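Serine hydrolase CCSP0084 (Cycloclasticus sp. P1, PDB 4I3F) probably hydrolyses esters and the carbon-carbon bonds of meta-cleavage products, as a serine hydrolase of the alpha/beta hydrolase fold. Local coordinates at residues L36-T41 with D112-E117; S46-H51 with Q105-L110; S53-N58 with W165-D170; A82-S87 with E215-G220; Q242-H247 with K294-G299. All blocks are in the same frame, centred on the assembly; numbering follows the deposited sequence.

Contact 1 (L36-T41 with D112-E117); sequences LNEAGT and DAKGIE
E38 and K114 come at each other from opposite directions and meet in a salt bridge. K114 NZ donates to E38 OE1 at 2.9 Å. The ammonium does not lie in the carboxylate plane but approaches from above it, 36° out. K114 gets there by bending at both CG-CD and the bond before it (chi2 -58°, chi3 -80°). The bends carry its CE past the other oxygen, E38 OE2, at 3.3 Å. That oxygen has its own partners. H75 on the neighbouring strand 75-79 is hydrogen-bonded to it, and a water also donates to it. The same water makes only a weak bond with K114 NZ. A leucine in place of E38 would probably leave the K114 ammonium without its countercharge and H75 without its carboxylate partner. Beside the ion pair, L36 and K114 reach toward each other tip to tip, with L36 CD2 4.1 Å from K114 CE. K114 is the last residue before G115, whose positive phi closes helix 96-113 in a Schellman motif. The contact thus joins a helix C-terminus to strand 32-39, the helix-on-sheet layering of an alpha/beta hydrolase.

Contact 2 (S46-H51 with Q105-L110); sequences SILLLH and QQQIDL
L48 and L50 of strand 46-50 pack against Q107 and L110 of helix 96-113, in the helix-on-sheet layer of the alpha/beta hydrolase fold. The short segments run nearly antiparallel, at 151°, and their axes come within 11.4 Å. The dense part lies round the amide of Q107. Its chain bends at chi2 (-42°), which turns the amide in among the leucine methyls. L50 and Q107 slide past each other in opposite directions, and L50 CD2 rests 3.6 Å from Q107 CD. From L48, CD2 comes to 4.0 Å from Q107 CB. The oxygen Q107 OE1 is buried here and finds no hydrogen-bond partner in the model, a polar atom set in an apolar layer. With an alanine in place of Q107, the space between L48 and L50 would probably be left unfilled and their methyls less tightly held. P79 and L134 also touch Q107, so the layer continues on to strand 75-79 and helix 126-137. The solvent side of the helix is different. Exposed Q105 takes no part in the packing and is tied along its own helix, with Q105 NE2 donating to D109 OD1 at 2.9 Å. Towards the end of the helix the packing thins to a single touch between leucines, L48 CD1 to L110 CD2 at 3.9 Å.

Contact 3 (S53-N58 with W165-D170); sequences SGPGAN and WEFYKD
The His-Gly-Ser-Gly-Pro-Gly loop after strand 46-50, which in related alpha/beta hydrolases helps form the oxyanion hole, meets the end of helix 159-165 and the link to helix 173-182. S53 and W165 make the polar joint. The indole W165 NE1 donates to S53 OG at 2.8 Å, with a nearly straight N-H...O angle of 169°. The hydroxyl sits at the ring edge, only 6° out of the indole plane. S53 holds OG between its backbone N and carbonyl carbon (chi1 53°), which points the oxygen at the indole. S53 also touches S125, the middle residue of a GxSxG pattern consistent with a nucleophile elbow. F218 stacks on the W165 ring, and T222, I226 and F229 also touch its side chain.

The second part is apolar. P55 and F167 cross obliquely, with P55 CG 3.7 Å from F167 CB. L179 of helix 173-182 touches both residues. P55 and G56 are the central residues of a type II beta turn from G54 to A57, closed by A57 N bonding to G54 O. The positive phi of G56 suits glycine. Next door, the F167 ring puts its CD2 over the centre of the Y168 ring. The Y168 hydroxyl is also bonded to V205 O. One water joins the two segments: it donates to Y168 OH at 2.9 Å and accepts from G56 N.

Contact 4 (A82-S87 with E215-G220); sequences AGFGLS and EAMFSG
The loop 82-87 and the end of helix 208-217 come closest at G83 and M217, whose CA atoms are 8.0 Å apart. A type II' beta turn runs from F84 to S87, and G83 N bonds to S87 O to close the loop. On the other segment F218 is the first residue to leave helical geometry. The contact is carried by M217, whose chain extends beyond CG (chi2 168°) and so reaches straight into the loop. Its methyl does most of the touching. M217 CE lies over one face of the F84 ring, 3.9 Å from the centroid and 28° off the normal, a CH-pi contact. The closest approach is to one side of the ring, with M217 CE 3.4 Å from F84 CE2. The sulfur lies further off the ring normal: M217 SD is 4.2 Å from the F84 centroid, oblique to the ring. The same methyl meets the backbone, with M217 CE 3.5 Å from G83 CA. A side chain on G83 would run into this methyl, and the backbone angles of G83 themselves call for glycine. A82 O lies 3.7 Å from M217 CE and is hydrogen-bonded to W103 NE1 of helix 96-113. M217 also touches W103 and W99, while F84 packs edge-to-face with H51. M217 CB lies over one face of the F218 ring, toward its rim. M217 with its sulfur and methyl against the F84 ring is a Met-aromatic contact. It joins the loop after strand 75-79 to what is probably the helical lid, inserted between strands 142-148 and 243-248 as in related alpha/beta hydrolases.

Contact 5 (Q242-H247 with K294-G299); sequences QMLVTH and KLFFDG
L244 and F296 both turn CG anti to the backbone N (chi1 176° and 177°), and the two side chains slide past each other in opposite directions. The F296 ring is thereby laid against the root of L244. L244 CB sits over the centre of one ring face, 3.7 Å from the centroid and 2° off the normal, a nearly ideal CH-pi position. Further out, the leucine methyl L244 CD2 comes to 4.0 Å from F296 CB. The end of the ring goes on to the strand backbone. F296 CZ is 3.4 Å from M243 C and 3.5 Å from L244 N. Q242 C lies at the ring edge, close to its plane. F296 thus lies along three successive residues, Q242 to L244, with one flat group. V146 of strand 142-148 also touches F296, and L292, one turn earlier on helix 286-298, touches L244. The helix ends just after this point, where G299 takes a positive phi in a Schellman motif. Along the helix, away from this contact, K294 NZ bridges to D298 OD2 at 2.6 Å, using the syn lone pair of that oxygen. The other oxygen, D298 OD1, is hydrogen-bonded to Y74 OH. The contact therefore joins the C-terminal helix to strand 243-248 by apolar packing and ring-face contact, with the charged pair of the helix kept apart from the strand.

Overall arrangement
From the N terminus, strand 32-39 supplies the first half of contact 1, which closes a long loop when the chain reaches the end of helix 96-113. Contact 2 falls within that loop and uses the same helix, so strands 32-39 and 46-50 share one covering helix. Contacts 3 and 4 open inside this region but close much later, at 165-170 and 215-220. They cross contacts 1 and 2 and each other. They tie loops after strands 46-50 and 75-79 to the probable helical lid between strands 142-148 and 243-248, and W165 meets F218 between them. Contact 5 follows in series. It joins the C-terminal helix to the same sheet, where F297 touches I47 of contact 2.

Contact 1 (L36-T41 with D112-E117)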
# COMPACT_ATOMS: atom_id res chain seq x y z
N LEU A 36 5.94 -8.98 10.47
CA LEU A 36 5.26 -7.81 10.99
C LEU A 36 6.22 -6.81 11.62
O LEU A 36 7.06 -7.17 12.45
CB LEU A 36 4.24 -8.24 12.04
CG LEU A 36 3.46 -7.12 12.72
CD1 LEU A 36 2.53 -6.44 11.72
CD2 LEU A 36 2.69 -7.64 13.92
N ASN A 37 6.11 -5.55 11.22
CA ASN A 37 6.77 -4.46 11.94
C ASN A 37 5.76 -3.76 12.85
O ASN A 37 4.63 -3.50 12.44
CB ASN A 37 7.33 -3.45 10.95
CG ASN A 37 8.33 -4.06 9.98
OD1 ASN A 37 9.50 -4.22 10.30
ND2 ASN A 37 7.86 -4.38 8.78
N GLU A 38 6.18 -3.45 14.08
CA GLU A 38 5.32 -2.74 15.03
C GLU A 38 6.05 -1.60 15.72
O GLU A 38 7.25 -1.69 16.00
CB GLU A 38 4.81 -3.69 16.11
CG GLU A 38 3.57 -4.46 15.77
CD GLU A 38 3.11 -5.32 16.92
OE1 GLU A 38 3.74 -6.37 17.17
OE2 GLU A 38 2.13 -4.93 17.59
N ALA A 39 5.33 -0.54 16.04
CA ALA A 39 5.88 0.50 16.91
C ALA A 39 4.74 1.10 17.72
O ALA A 39 3.57 0.92 17.36
CB ALA A 39 6.57 1.57 16.08
N GLY A 40 5.08 1.79 18.81
CA GLY A 40 4.08 2.40 19.66
C GLY A 40 3.15 1.36 20.26
O GLY A 40 1.95 1.59 20.40
N THR A 41 3.71 0.22 20.65
CA THR A 41 2.89 -0.91 21.08
C THR A 41 2.15 -0.66 22.39
O THR A 41 1.23 -1.40 22.74
CB THR A 41 3.71 -2.22 21.16
OG1 THR A 41 4.81 -2.04 22.05
CG2 THR A 41 4.24 -2.60 19.78
N ASP A 112 -6.89 -10.39 14.22
CA ASP A 112 -7.37 -11.39 15.16
C ASP A 112 -6.22 -11.92 16.03
O ASP A 112 -6.37 -12.12 17.23
CB ASP A 112 -8.03 -12.56 14.42
CG ASP A 112 -9.40 -12.23 13.86
OD1 ASP A 112 -9.94 -11.14 14.16
OD2 ASP A 112 -9.94 -13.08 13.11
N ALA A 113 -5.07 -12.11 15.40
CA ALA A 113 -3.87 -12.62 16.07
C ALA A 113 -3.29 -11.64 17.09
O ALA A 113 -2.56 -12.03 18.00
CB ALA A 113 -2.83 -12.96 15.03
N LYS A 114 -3.60 -10.36 16.90
CA LYS A 114 -3.13 -9.30 17.80
C LYS A 114 -4.21 -8.88 18.79
O LYS A 114 -3.98 -7.99 19.63
CB LYS A 114 -2.65 -8.09 16.99
CG LYS A 114 -1.51 -8.39 16.04
CD LYS A 114 -0.30 -8.95 16.77
CE LYS A 114 0.52 -7.86 17.43
NZ LYS A 114 1.79 -8.38 18.01
N GLY A 115 -5.39 -9.49 18.70
CA GLY A 115 -6.50 -9.15 19.57
C GLY A 115 -7.03 -7.74 19.37
O GLY A 115 -7.59 -7.15 20.30
N ILE A 116 -6.88 -7.21 18.16
CA ILE A 116 -7.33 -5.86 17.85
C ILE A 116 -8.70 -5.90 17.16
O ILE A 116 -8.83 -6.43 16.05
CB ILE A 116 -6.32 -5.12 16.95
CG1 ILE A 116 -5.01 -4.87 17.71
CG2 ILE A 116 -6.92 -3.81 16.43
CD1 ILE A 116 -3.86 -4.38 16.85
N GLU A 117 -9.71 -5.34 17.82
CA GLU A 117 -11.06 -5.40 17.26
C GLU A 117 -11.26 -4.38 16.14
O GLU A 117 -11.83 -4.70 15.09
CB GLU A 117 -12.12 -5.23 18.36
CG GLU A 117 -13.57 -5.26 17.86
CD GLU A 117 -13.91 -6.53 17.06
OE1 GLU A 117 -13.31 -7.60 17.31
OE2 GLU A 117 -14.80 -6.45 16.18
O HOH W 1 1.69 -5.65 19.95

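Contact 2 (S46-H51 with Q105-L110)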
# COMPACT_ATOMS: atom_id res chain seq x y z
N SER A 46 -4.82 1.92 17.25
CA SER A 46 -3.88 1.37 16.27
C SER A 46 -4.08 1.90 14.85
O SER A 46 -5.16 2.38 14.49
CB SER A 46 -3.92 -0.16 16.28
OG SER A 46 -5.19 -0.65 15.91
N ILE A 47 -3.01 1.81 14.06
CA ILE A 47 -3.05 2.09 12.63
C ILE A 47 -2.38 0.91 11.92
O ILE A 47 -1.26 0.53 12.27
CB ILE A 47 -2.28 3.37 12.25
CG1 ILE A 47 -2.75 4.57 13.06
CG2 ILE A 47 -2.42 3.65 10.76
CD1 ILE A 47 -1.87 5.81 12.86
N LEU A 48 -3.08 0.33 10.95
CA LEU A 48 -2.54 -0.74 10.11
C LEU A 48 -2.11 -0.09 8.81
O LEU A 48 -2.92 0.55 8.14
CB LEU A 48 -3.62 -1.79 9.84
CG LEU A 48 -3.27 -2.93 8.87
CD1 LEU A 48 -2.13 -3.77 9.42
CD2 LEU A 48 -4.48 -3.81 8.59
N LEU A 49 -0.83 -0.24 8.45
CA LEU A 49 -0.31 0.40 7.24
C LEU A 49 0.00 -0.65 6.19
O LEU A 49 0.77 -1.59 6.44
CB LEU A 49 0.95 1.22 7.55
CG LEU A 49 0.71 2.41 8.48
CD1 LEU A 49 1.15 2.07 9.90
CD2 LEU A 49 1.42 3.67 7.99
N LEU A 50 -0.58 -0.49 5.00
CA LEU A 50 -0.44 -1.48 3.93
C LEU A 50 0.33 -0.90 2.76
O LEU A 50 -0.11 0.08 2.13
CB LEU A 50 -1.83 -1.99 3.49
CG LEU A 50 -2.70 -2.62 4.58
CD1 LEU A 50 -4.02 -3.13 4.01
CD2 LEU A 50 -1.95 -3.74 5.28
N HIS A 51 1.47 -1.50 2.45
CA HIS A 51 2.40 -1.00 1.44
C HIS A 51 1.94 -1.23 -0.01
O HIS A 51 0.91 -1.88 -0.25
CB HIS A 51 3.77 -1.62 1.66
CG HIS A 51 3.83 -3.09 1.35
ND1 HIS A 51 4.01 -4.05 2.32
CD2 HIS A 51 3.78 -3.74 0.17
CE1 HIS A 51 4.05 -5.24 1.74
NE2 HIS A 51 3.91 -5.08 0.44
N GLN A 105 -7.98 -11.45 3.71
CA GLN A 105 -8.02 -12.38 4.84
C GLN A 105 -6.75 -12.27 5.70
O GLN A 105 -6.81 -12.43 6.92
CB GLN A 105 -8.25 -13.83 4.38
CG GLN A 105 -8.57 -14.78 5.53
CD GLN A 105 -9.85 -14.39 6.27
OE1 GLN A 105 -10.88 -14.15 5.65
NE2 GLN A 105 -9.77 -14.33 7.60
N GLN A 106 -5.62 -12.00 5.07
CA GLN A 106 -4.38 -11.81 5.81
C GLN A 106 -4.51 -10.72 6.88
O GLN A 106 -4.06 -10.89 8.02
CB GLN A 106 -3.21 -11.48 4.87
CG GLN A 106 -1.90 -11.20 5.63
CD GLN A 106 -0.80 -10.66 4.73
OE1 GLN A 106 -1.07 -10.12 3.66
NE2 GLN A 106 0.45 -10.79 5.18
N GLN A 107 -5.13 -9.60 6.53
CA GLN A 107 -5.21 -8.50 7.48
C GLN A 107 -6.19 -8.80 8.60
O GLN A 107 -5.96 -8.40 9.74
CB GLN A 107 -5.58 -7.18 6.77
CG GLN A 107 -4.62 -6.79 5.64
CD GLN A 107 -3.16 -7.03 5.98
OE1 GLN A 107 -2.71 -6.69 7.06
NE2 GLN A 107 -2.43 -7.63 5.06
N ILE A 108 -7.28 -9.50 8.27
CA ILE A 108 -8.22 -9.93 9.30
C ILE A 108 -7.55 -10.93 10.24
O ILE A 108 -7.68 -10.82 11.47
CB ILE A 108 -9.48 -10.56 8.68
CG1 ILE A 108 -10.20 -9.54 7.81
CG2 ILE A 108 -10.41 -11.09 9.77
CD1 ILE A 108 -10.62 -8.30 8.56
N ASP A 109 -6.82 -11.89 9.67
CA ASP A 109 -6.08 -12.87 10.47
C ASP A 109 -5.01 -12.20 11.34
O ASP A 109 -4.74 -12.67 12.45
CB ASP A 109 -5.43 -13.92 9.57
CG ASP A 109 -6.43 -14.86 8.93
OD1 ASP A 109 -7.59 -14.92 9.41
OD2 ASP A 109 -6.06 -15.53 7.94
N LEU A 110 -4.42 -11.13 10.84
CA LEU A 110 -3.43 -10.37 11.61
C LEU A 110 -4.09 -9.66 12.80
O LEU A 110 -3.62 -9.76 13.93
CB LEU A 110 -2.71 -9.35 10.72
CG LEU A 110 -1.70 -8.40 11.37
CD1 LEU A 110 -0.59 -9.17 12.07
CD2 LEU A 110 -1.10 -7.44 10.34

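Contact 3 (S53-N58 with W165-D170)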
# COMPACT_ATOMS: atom_id res chain seq x y z
N SER A 53 2.96 -1.94 -4.44
CA SER A 53 3.36 -3.11 -5.21
C SER A 53 4.52 -2.87 -6.18
O SER A 53 4.55 -3.46 -7.27
CB SER A 53 2.16 -3.70 -5.95
OG SER A 53 1.50 -2.70 -6.73
N GLY A 54 5.47 -2.03 -5.80
CA GLY A 54 6.70 -1.94 -6.57
C GLY A 54 7.40 -3.28 -6.48
O GLY A 54 7.21 -4.01 -5.51
N PRO A 55 8.17 -3.66 -7.51
CA PRO A 55 8.94 -4.90 -7.36
C PRO A 55 9.86 -4.83 -6.14
O PRO A 55 10.50 -3.81 -5.89
CB PRO A 55 9.78 -4.94 -8.64
CG PRO A 55 8.95 -4.19 -9.65
CD PRO A 55 8.25 -3.11 -8.88
N GLY A 56 9.89 -5.90 -5.35
CA GLY A 56 10.70 -5.89 -4.14
C GLY A 56 10.09 -5.08 -3.01
O GLY A 56 10.74 -4.84 -2.00
N ALA A 57 8.84 -4.65 -3.19
CA ALA A 57 8.15 -3.90 -2.14
C ALA A 57 8.07 -4.68 -0.83
O ALA A 57 7.95 -5.91 -0.84
CB ALA A 57 6.76 -3.50 -2.58
N ASN A 58 8.15 -3.96 0.28
CA ASN A 58 7.87 -4.52 1.60
C ASN A 58 7.39 -3.41 2.53
O ASN A 58 7.31 -2.25 2.12
CB ASN A 58 9.07 -5.32 2.17
CG ASN A 58 10.26 -4.44 2.60
OD1 ASN A 58 11.19 -4.93 3.24
ND2 ASN A 58 10.21 -3.16 2.29
N TRP A 165 4.31 -3.76 -12.78
CA TRP A 165 3.68 -5.07 -12.60
C TRP A 165 4.21 -6.12 -13.57
O TRP A 165 4.11 -7.33 -13.30
CB TRP A 165 2.16 -4.95 -12.71
CG TRP A 165 1.49 -4.36 -11.50
CD1 TRP A 165 2.10 -3.93 -10.35
CD2 TRP A 165 0.08 -4.16 -11.30
NE1 TRP A 165 1.15 -3.47 -9.45
CE2 TRP A 165 -0.10 -3.60 -10.02
CE3 TRP A 165 -1.05 -4.39 -12.09
CZ2 TRP A 165 -1.36 -3.27 -9.51
CZ3 TRP A 165 -2.31 -4.07 -11.58
CH2 TRP A 165 -2.45 -3.51 -10.30
N GLU A 166 4.80 -5.68 -14.68
CA GLU A 166 5.35 -6.61 -15.66
C GLU A 166 6.87 -6.52 -15.73
O GLU A 166 7.47 -6.90 -16.72
CB GLU A 166 4.71 -6.37 -17.04
CG GLU A 166 3.17 -6.37 -17.00
CD GLU A 166 2.53 -6.22 -18.38
OE1 GLU A 166 3.24 -6.40 -19.39
OE2 GLU A 166 1.32 -5.92 -18.44
N PHE A 167 7.48 -6.00 -14.66
CA PHE A 167 8.93 -5.90 -14.53
C PHE A 167 9.67 -7.20 -14.87
O PHE A 167 10.67 -7.18 -15.58
CB PHE A 167 9.29 -5.46 -13.10
CG PHE A 167 10.77 -5.56 -12.77
CD1 PHE A 167 11.65 -4.54 -13.14
CD2 PHE A 167 11.27 -6.65 -12.08
CE1 PHE A 167 13.00 -4.63 -12.84
CE2 PHE A 167 12.62 -6.75 -11.77
CZ PHE A 167 13.49 -5.73 -12.15
N TYR A 168 9.19 -8.33 -14.37
CA TYR A 168 9.94 -9.57 -14.53
C TYR A 168 9.92 -10.17 -15.94
O TYR A 168 10.54 -11.21 -16.18
CB TYR A 168 9.52 -10.61 -13.49
CG TYR A 168 9.92 -10.26 -12.08
CD1 TYR A 168 11.24 -10.38 -11.65
CD2 TYR A 168 8.97 -9.84 -11.16
CE1 TYR A 168 11.60 -10.07 -10.35
CE2 TYR A 168 9.33 -9.53 -9.86
CZ TYR A 168 10.64 -9.66 -9.46
OH TYR A 168 10.98 -9.35 -8.16
N LYS A 169 9.22 -9.53 -16.87
CA LYS A 169 9.34 -9.90 -18.28
C LYS A 169 10.74 -9.55 -18.79
O LYS A 169 11.27 -10.21 -19.69
CB LYS A 169 8.30 -9.17 -19.13
CG LYS A 169 6.87 -9.67 -18.95
CD LYS A 169 5.92 -8.93 -19.88
CE LYS A 169 4.50 -9.46 -19.77
NZ LYS A 169 4.00 -9.41 -18.37
N ASP A 170 11.32 -8.49 -18.22
CA ASP A 170 12.64 -8.01 -18.61
C ASP A 170 13.35 -7.38 -17.42
O ASP A 170 13.56 -6.17 -17.40
CB ASP A 170 12.50 -6.94 -19.69
CG ASP A 170 12.43 -7.51 -21.08
OD1 ASP A 170 13.50 -7.69 -21.70
OD2 ASP A 170 11.31 -7.79 -21.56
O HOH W 2 9.08 -8.03 -6.44

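Contact 4 (A82-S87 with E215-G220)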
# COMPACT_ATOMS: atom_id res chain seq x y z
N ALA A 82 1.11 -10.46 1.86
CA ALA A 82 1.36 -11.81 1.39
C ALA A 82 1.94 -11.81 -0.02
O ALA A 82 1.47 -11.07 -0.90
CB ALA A 82 0.09 -12.66 1.46
N GLY A 83 2.98 -12.61 -0.23
CA GLY A 83 3.65 -12.65 -1.51
C GLY A 83 4.80 -11.66 -1.63
O GLY A 83 5.59 -11.74 -2.57
N PHE A 84 4.88 -10.72 -0.69
CA PHE A 84 5.94 -9.71 -0.72
C PHE A 84 6.87 -9.93 0.46
O PHE A 84 6.44 -10.44 1.49
CB PHE A 84 5.37 -8.30 -0.59
CG PHE A 84 4.58 -7.84 -1.78
CD1 PHE A 84 5.21 -7.15 -2.81
CD2 PHE A 84 3.21 -8.07 -1.86
CE1 PHE A 84 4.49 -6.71 -3.91
CE2 PHE A 84 2.49 -7.63 -2.97
CZ PHE A 84 3.13 -6.96 -3.99
N GLY A 85 8.13 -9.51 0.31
CA GLY A 85 9.09 -9.54 1.40
C GLY A 85 9.18 -10.87 2.12
O GLY A 85 9.35 -11.90 1.48
N LEU A 86 9.03 -10.84 3.44
CA LEU A 86 9.16 -12.05 4.24
C LEU A 86 7.80 -12.64 4.62
O LEU A 86 7.68 -13.37 5.61
CB LEU A 86 9.99 -11.77 5.49
CG LEU A 86 11.43 -11.38 5.21
CD1 LEU A 86 12.11 -10.93 6.49
CD2 LEU A 86 12.18 -12.54 4.60
N SER A 87 6.78 -12.32 3.83
CA SER A 87 5.46 -12.93 4.01
C SER A 87 5.08 -13.81 2.82
O SER A 87 3.97 -13.69 2.28
CB SER A 87 4.40 -11.86 4.24
OG SER A 87 4.62 -11.20 5.47
N GLU A 215 5.18 -12.46 -9.82
CA GLU A 215 4.74 -12.85 -11.16
C GLU A 215 3.34 -13.46 -11.13
O GLU A 215 2.55 -13.28 -12.06
CB GLU A 215 5.73 -13.84 -11.78
CG GLU A 215 7.10 -13.24 -12.08
CD GLU A 215 8.08 -14.27 -12.65
OE1 GLU A 215 8.85 -13.92 -13.56
OE2 GLU A 215 8.08 -15.43 -12.18
N ALA A 216 3.04 -14.18 -10.06
CA ALA A 216 1.76 -14.86 -9.94
C ALA A 216 0.61 -13.89 -9.63
O ALA A 216 -0.54 -14.14 -10.03
CB ALA A 216 1.83 -15.96 -8.89
N MET A 217 0.92 -12.80 -8.93
CA MET A 217 -0.09 -11.81 -8.56
C MET A 217 -0.72 -11.11 -9.74
O MET A 217 -1.90 -10.76 -9.71
CB MET A 217 0.54 -10.70 -7.73
CG MET A 217 1.02 -11.13 -6.40
SD MET A 217 2.03 -9.82 -5.71
CE MET A 217 2.69 -10.76 -4.33
N PHE A 218 0.09 -10.86 -10.77
CA PHE A 218 -0.36 -10.07 -11.90
C PHE A 218 -0.19 -10.85 -13.19
O PHE A 218 0.06 -10.28 -14.25
CB PHE A 218 0.38 -8.73 -11.93
CG PHE A 218 0.31 -7.98 -10.61
CD1 PHE A 218 -0.90 -7.47 -10.16
CD2 PHE A 218 1.44 -7.84 -9.82
CE1 PHE A 218 -0.98 -6.81 -8.95
CE2 PHE A 218 1.37 -7.17 -8.61
CZ PHE A 218 0.16 -6.65 -8.17
N SER A 219 -0.36 -12.17 -13.08
CA SER A 219 -0.20 -13.09 -14.21
C SER A 219 -1.20 -12.85 -15.34
O SER A 219 -0.96 -13.24 -16.48
CB SER A 219 -0.30 -14.54 -13.73
OG SER A 219 -1.56 -14.79 -13.14
N GLY A 220 -2.32 -12.21 -15.02
CA GLY A 220 -3.33 -11.93 -16.02
C GLY A 220 -3.00 -10.69 -16.83
O GLY A 220 -3.70 -10.36 -17.79

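Contact 5 (Q242-H247 with K294-G299)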
# COMPACT_ATOMS: atom_id res chain seq x y z
N GLN A 242 -15.11 7.22 7.65
CA GLN A 242 -14.46 8.51 7.43
C GLN A 242 -13.12 8.25 6.76
O GLN A 242 -12.33 7.41 7.22
CB GLN A 242 -14.24 9.24 8.76
CG GLN A 242 -15.52 9.46 9.57
CD GLN A 242 -16.48 10.42 8.90
OE1 GLN A 242 -16.06 11.37 8.24
NE2 GLN A 242 -17.78 10.17 9.05
N MET A 243 -12.86 8.95 5.65
CA MET A 243 -11.73 8.61 4.81
C MET A 243 -11.01 9.85 4.31
O MET A 243 -11.63 10.89 4.10
CB MET A 243 -12.21 7.77 3.62
CG MET A 243 -11.10 7.27 2.69
SD MET A 243 -11.81 6.39 1.28
CE MET A 243 -12.39 4.88 2.04
N LEU A 244 -9.69 9.73 4.15
CA LEU A 244 -8.90 10.73 3.45
C LEU A 244 -8.18 10.05 2.29
O LEU A 244 -7.39 9.13 2.49
CB LEU A 244 -7.88 11.37 4.39
CG LEU A 244 -6.92 12.37 3.74
CD1 LEU A 244 -7.66 13.54 3.11
CD2 LEU A 244 -5.90 12.86 4.76
N VAL A 245 -8.49 10.50 1.07
CA VAL A 245 -7.79 10.00 -0.12
C VAL A 245 -6.71 11.01 -0.48
O VAL A 245 -7.02 12.17 -0.75
CB VAL A 245 -8.76 9.83 -1.29
CG1 VAL A 245 -8.01 9.36 -2.55
CG2 VAL A 245 -9.89 8.85 -0.92
N THR A 246 -5.46 10.57 -0.48
CA THR A 246 -4.36 11.44 -0.89
C THR A 246 -3.80 10.95 -2.21
O THR A 246 -3.83 9.75 -2.49
CB THR A 246 -3.24 11.51 0.16
OG1 THR A 246 -2.59 10.23 0.28
CG2 THR A 246 -3.81 11.93 1.51
N HIS A 247 -3.33 11.87 -3.03
CA HIS A 247 -2.82 11.49 -4.34
C HIS A 247 -1.82 12.50 -4.83
O HIS A 247 -1.93 13.70 -4.56
CB HIS A 247 -3.97 11.40 -5.35
CG HIS A 247 -3.77 10.36 -6.41
ND1 HIS A 247 -4.42 9.15 -6.39
CD2 HIS A 247 -3.00 10.36 -7.53
CE1 HIS A 247 -4.06 8.44 -7.44
NE2 HIS A 247 -3.20 9.15 -8.15
N LYS A 294 -1.51 12.00 10.33
CA LYS A 294 -1.66 12.02 11.78
C LYS A 294 -2.82 12.92 12.22
O LYS A 294 -3.67 12.51 13.01
CB LYS A 294 -0.37 12.48 12.46
CG LYS A 294 -0.49 12.49 13.98
CD LYS A 294 0.65 13.27 14.64
CE LYS A 294 0.51 13.29 16.16
NZ LYS A 294 -0.45 14.31 16.66
N LEU A 295 -2.84 14.14 11.69
CA LEU A 295 -3.89 15.08 12.07
C LEU A 295 -5.26 14.59 11.64
O LEU A 295 -6.25 14.88 12.32
CB LEU A 295 -3.60 16.47 11.49
CG LEU A 295 -2.31 17.13 11.98
CD1 LEU A 295 -1.95 18.30 11.10
CD2 LEU A 295 -2.42 17.55 13.44
N PHE A 296 -5.34 13.85 10.54
CA PHE A 296 -6.61 13.27 10.13
C PHE A 296 -7.08 12.25 11.17
O PHE A 296 -8.22 12.30 11.63
CB PHE A 296 -6.52 12.65 8.74
CG PHE A 296 -7.79 11.97 8.30
CD1 PHE A 296 -8.92 12.72 7.99
CD2 PHE A 296 -7.86 10.59 8.21
CE1 PHE A 296 -10.10 12.09 7.60
CE2 PHE A 296 -9.04 9.96 7.82
CZ PHE A 296 -10.15 10.70 7.52
N PHE A 297 -6.20 11.33 11.56
CA PHE A 297 -6.56 10.34 12.57
C PHE A 297 -6.82 11.00 13.92
O PHE A 297 -7.63 10.51 14.72
CB PHE A 297 -5.48 9.25 12.69
CG PHE A 297 -5.42 8.31 11.50
CD1 PHE A 297 -6.58 7.84 10.89
CD2 PHE A 297 -4.20 7.89 10.99
CE1 PHE A 297 -6.52 6.97 9.80
CE2 PHE A 297 -4.12 7.02 9.91
CZ PHE A 297 -5.29 6.56 9.31
N ASP A 298 -6.15 12.13 14.18
CA ASP A 298 -6.34 12.86 15.43
C ASP A 298 -7.73 13.49 15.50
O ASP A 298 -8.22 13.77 16.59
CB ASP A 298 -5.30 13.99 15.58
CG ASP A 298 -3.91 13.48 15.97
OD1 ASP A 298 -3.74 12.28 16.28
OD2 ASP A 298 -2.98 14.32 15.98
N GLY A 299 -8.36 13.72 14.35
CA GLY A 299 -9.69 14.32 14.32
C GLY A 299 -9.68 15.79 13.94
O GLY A 299 -10.70 16.46 14.05